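Long-range contact in DegV family protein (Eubacterium eligens, PDB 3FDJ), which is of unknown function but, as a member of the DegV family, probably binds a fatty acid or similar lipid: residues Pro120-Ile125 and Tyr149-Leu155. Numbering follows the deposited sequence.
Sequences PQMRII and YMQKTRL
The hydroxyl OG1 of Thr-153 is gripped from two directions: it accepts a bond from NE2 of Gln-121 at 2.7 Å and donates one to the backbone O of Met-150 at 2.8 Å. This Thr-153 closes a type I beta turn, Met-150 to Thr-153, by which the chain leaves helix 139-150 and enters strand 153-159 of a six-stranded mixed sheet. The contact joins the start of helix 120-134 to the link between the two sheets of the chain, consistent with the two-domain DegV fold. With OG1 placed between its own N and carbonyl carbon (chi1 65°), Thr-153 can reach back to Met-150 while meeting the glutamine. Gln-121 sends an extended chain across; the hydrogen bond from NE2 is moderately bent, with an N-H...O angle of 147°, and OG1 lies slightly off the amide plane. The other end of that amide, OE1, rests 3.2 Å from CB of Leu-155 and is hydrogen-bonded to Ser-117, so both ends of this buried group are engaged and its flip is fixed. A leucine in place of Gln-121 would probably leave Thr-153 OG1 without its donor and Ser-117 without its amide partner. One helical turn further along 120-125, apolar contacts take over. CG1 of Ile-125 lies 3.7 Å from CG of Met-150, present as selenomethionine, whose SE also approaches Ile-125 CD1. The CG2 methyl of Ile-124 is shared: it lies 4.0 Å from CG2 of Thr-153 and meets the edge of the Tyr-149 ring near its plane, at the CE2 and OH corner, 3.4 Å from OH. Glu-276, at the end of strand 271-276, is hydrogen-bonded through OE2 to Tyr-149 OH, and one water donates both to Tyr-149 OH, at 2.8 Å, and to the backbone O of Ile-124, at 2.7 Å.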
loop_
_atom_site.group_PDB
_atom_site.type_symbol
_atom_site.label_atom_id
_atom_site.label_comp_id
_atom_site.label_asym_id
_atom_site.label_seq_id
_atom_site.Cartn_x
_atom_site.Cartn_y
_atom_site.Cartn_z
ATOM N N PRO A 120 1.848 -2.009 2.313
ATOM C CA PRO A 120 2.940 -2.066 3.263
ATOM C C PRO A 120 4.209 -1.361 2.834
ATOM O O PRO A 120 5.000 -0.983 3.694
ATOM C CB PRO A 120 3.174 -3.574 3.462
ATOM C CG PRO A 120 2.596 -4.205 2.267
ATOM C CD PRO A 120 1.394 -3.347 1.936
ATOM N N GLN A 121 4.421 -1.182 1.532
ATOM C CA GLN A 121 5.581 -0.408 1.081
ATOM C C GLN A 121 5.410 1.083 1.411
ATOM O O GLN A 121 6.373 1.744 1.835
ATOM C CB GLN A 121 5.865 -0.668 -0.409
ATOM C CG GLN A 121 7.234 -0.128 -0.919
ATOM C CD GLN A 121 7.804 -0.895 -2.124
ATOM O OE1 GLN A 121 7.092 -1.613 -2.823
ATOM N NE2 GLN A 121 9.093 -0.678 -2.413
HETATM N N MSE A 122 4.193 1.596 1.248
HETATM C CA MSE A 122 3.851 2.967 1.691
HETATM C C MSE A 122 4.056 3.070 3.198
HETATM O O MSE A 122 4.644 4.045 3.674
HETATM C CB MSE A 122 2.401 3.344 1.325
HETATM C CG MSE A 122 2.148 3.395 -0.166
HETATM SE SE MSE A 122 0.302 3.736 -0.546
HETATM C CE MSE A 122 0.181 5.582 0.206
ATOM N N ARG A 123 3.627 2.050 3.949
ATOM C CA ARG A 123 3.876 2.043 5.395
ATOM C C ARG A 123 5.356 2.122 5.749
ATOM O O ARG A 123 5.738 2.909 6.619
ATOM C CB ARG A 123 3.216 0.845 6.094
ATOM C CG ARG A 123 3.393 0.902 7.563
ATOM C CD ARG A 123 2.615 -0.163 8.275
ATOM N NE ARG A 123 2.868 -0.026 9.698
ATOM C CZ ARG A 123 2.065 -0.474 10.660
ATOM N NH1 ARG A 123 0.922 -1.124 10.381
ATOM N NH2 ARG A 123 2.403 -0.239 11.920
ATOM N N ILE A 124 6.185 1.316 5.081
ATOM C CA ILE A 124 7.629 1.338 5.320
ATOM C C ILE A 124 8.231 2.722 5.020
ATOM O O ILE A 124 9.085 3.212 5.754
ATOM C CB ILE A 124 8.337 0.191 4.557
ATOM C CG1 ILE A 124 8.066 -1.127 5.281
ATOM C CG2 ILE A 124 9.849 0.417 4.459
ATOM C CD1 ILE A 124 8.773 -2.371 4.691
ATOM N N ILE A 125 7.801 3.342 3.939
ATOM C CA ILE A 125 8.243 4.703 3.623
ATOM C C ILE A 125 7.865 5.677 4.761
ATOM O O ILE A 125 8.704 6.425 5.256
ATOM C CB ILE A 125 7.688 5.164 2.263
ATOM C CG1 ILE A 125 8.312 4.315 1.156
ATOM C CG2 ILE A 125 7.967 6.657 2.027
ATOM C CD1 ILE A 125 7.617 4.422 -0.213
ATOM N N TYR A 149 16.539 5.443 0.090
ATOM C CA TYR A 149 16.023 4.394 0.976
ATOM C C TYR A 149 15.013 3.489 0.253
ATOM O O TYR A 149 15.057 2.242 0.383
ATOM C CB TYR A 149 15.406 5.033 2.228
ATOM C CG TYR A 149 14.743 4.032 3.139
ATOM C CD1 TYR A 149 15.486 3.344 4.092
ATOM C CD2 TYR A 149 13.391 3.729 3.014
ATOM C CE1 TYR A 149 14.884 2.384 4.918
ATOM C CE2 TYR A 149 12.776 2.794 3.837
ATOM C CZ TYR A 149 13.519 2.132 4.793
ATOM O OH TYR A 149 12.937 1.191 5.616
HETATM N N MSE A 150 14.141 4.106 -0.543
HETATM C CA MSE A 150 13.119 3.367 -1.297
HETATM C C MSE A 150 13.678 2.348 -2.296
HETATM O O MSE A 150 13.054 1.316 -2.587
HETATM C CB MSE A 150 12.206 4.368 -2.010
HETATM C CG MSE A 150 11.217 5.005 -1.071
HETATM SE SE MSE A 150 10.491 6.650 -1.844
HETATM C CE MSE A 150 9.695 5.926 -3.429
ATOM N N GLN A 151 14.857 2.628 -2.814
ATOM C CA GLN A 151 15.506 1.698 -3.727
ATOM C C GLN A 151 15.816 0.368 -3.053
ATOM O O GLN A 151 15.962 -0.641 -3.757
ATOM C CB GLN A 151 16.775 2.338 -4.313
ATOM C CG GLN A 151 16.443 3.491 -5.221
ATOM C CD GLN A 151 17.646 4.081 -5.934
ATOM O OE1 GLN A 151 18.799 3.921 -5.522
ATOM N NE2 GLN A 151 17.372 4.807 -6.993
ATOM N N LYS A 152 15.946 0.375 -1.719
ATOM C CA LYS A 152 16.248 -0.810 -0.922
ATOM C C LYS A 152 14.987 -1.339 -0.227
ATOM O O LYS A 152 15.035 -1.786 0.941
ATOM C CB LYS A 152 17.332 -0.504 0.125
ATOM C CG LYS A 152 18.623 -0.009 -0.466
ATOM C CD LYS A 152 19.672 0.267 0.617
ATOM C CE LYS A 152 21.040 0.506 0.007
ATOM N NZ LYS A 152 21.535 -0.686 -0.780
ATOM N N THR A 153 13.858 -1.266 -0.932
ATOM C CA THR A 153 12.600 -1.837 -0.443
ATOM C C THR A 153 11.909 -2.585 -1.599
ATOM O O THR A 153 12.106 -2.231 -2.759
ATOM C CB THR A 153 11.619 -0.775 0.156
ATOM O OG1 THR A 153 11.185 0.127 -0.871
ATOM C CG2 THR A 153 12.272 0.023 1.300
ATOM N N ARG A 154 11.117 -3.613 -1.275
ATOM C CA ARG A 154 10.405 -4.408 -2.251
ATOM C C ARG A 154 9.023 -4.743 -1.743
ATOM O O ARG A 154 8.770 -4.687 -0.538
ATOM C CB ARG A 154 11.128 -5.714 -2.521
ATOM C CG ARG A 154 12.481 -5.556 -3.221
ATOM C CD ARG A 154 12.381 -5.040 -4.667
ATOM N NE ARG A 154 11.545 -5.895 -5.506
ATOM C CZ ARG A 154 11.921 -7.005 -6.134
ATOM N NH1 ARG A 154 13.176 -7.440 -6.076
ATOM N NH2 ARG A 154 11.024 -7.678 -6.869
ATOM N N LEU A 155 8.148 -5.116 -2.667
ATOM C CA LEU A 155 6.823 -5.584 -2.337
ATOM C C LEU A 155 6.515 -6.869 -3.078
ATOM O O LEU A 155 6.789 -6.984 -4.273
ATOM C CB LEU A 155 5.769 -4.530 -2.694
ATOM C CG LEU A 155 4.311 -4.939 -2.436
ATOM C CD1 LEU A 155 3.508 -3.726 -1.941
ATOM C CD2 LEU A 155 3.672 -5.547 -3.656
HETATM O O HOH W 1 10.934 2.046 7.421
#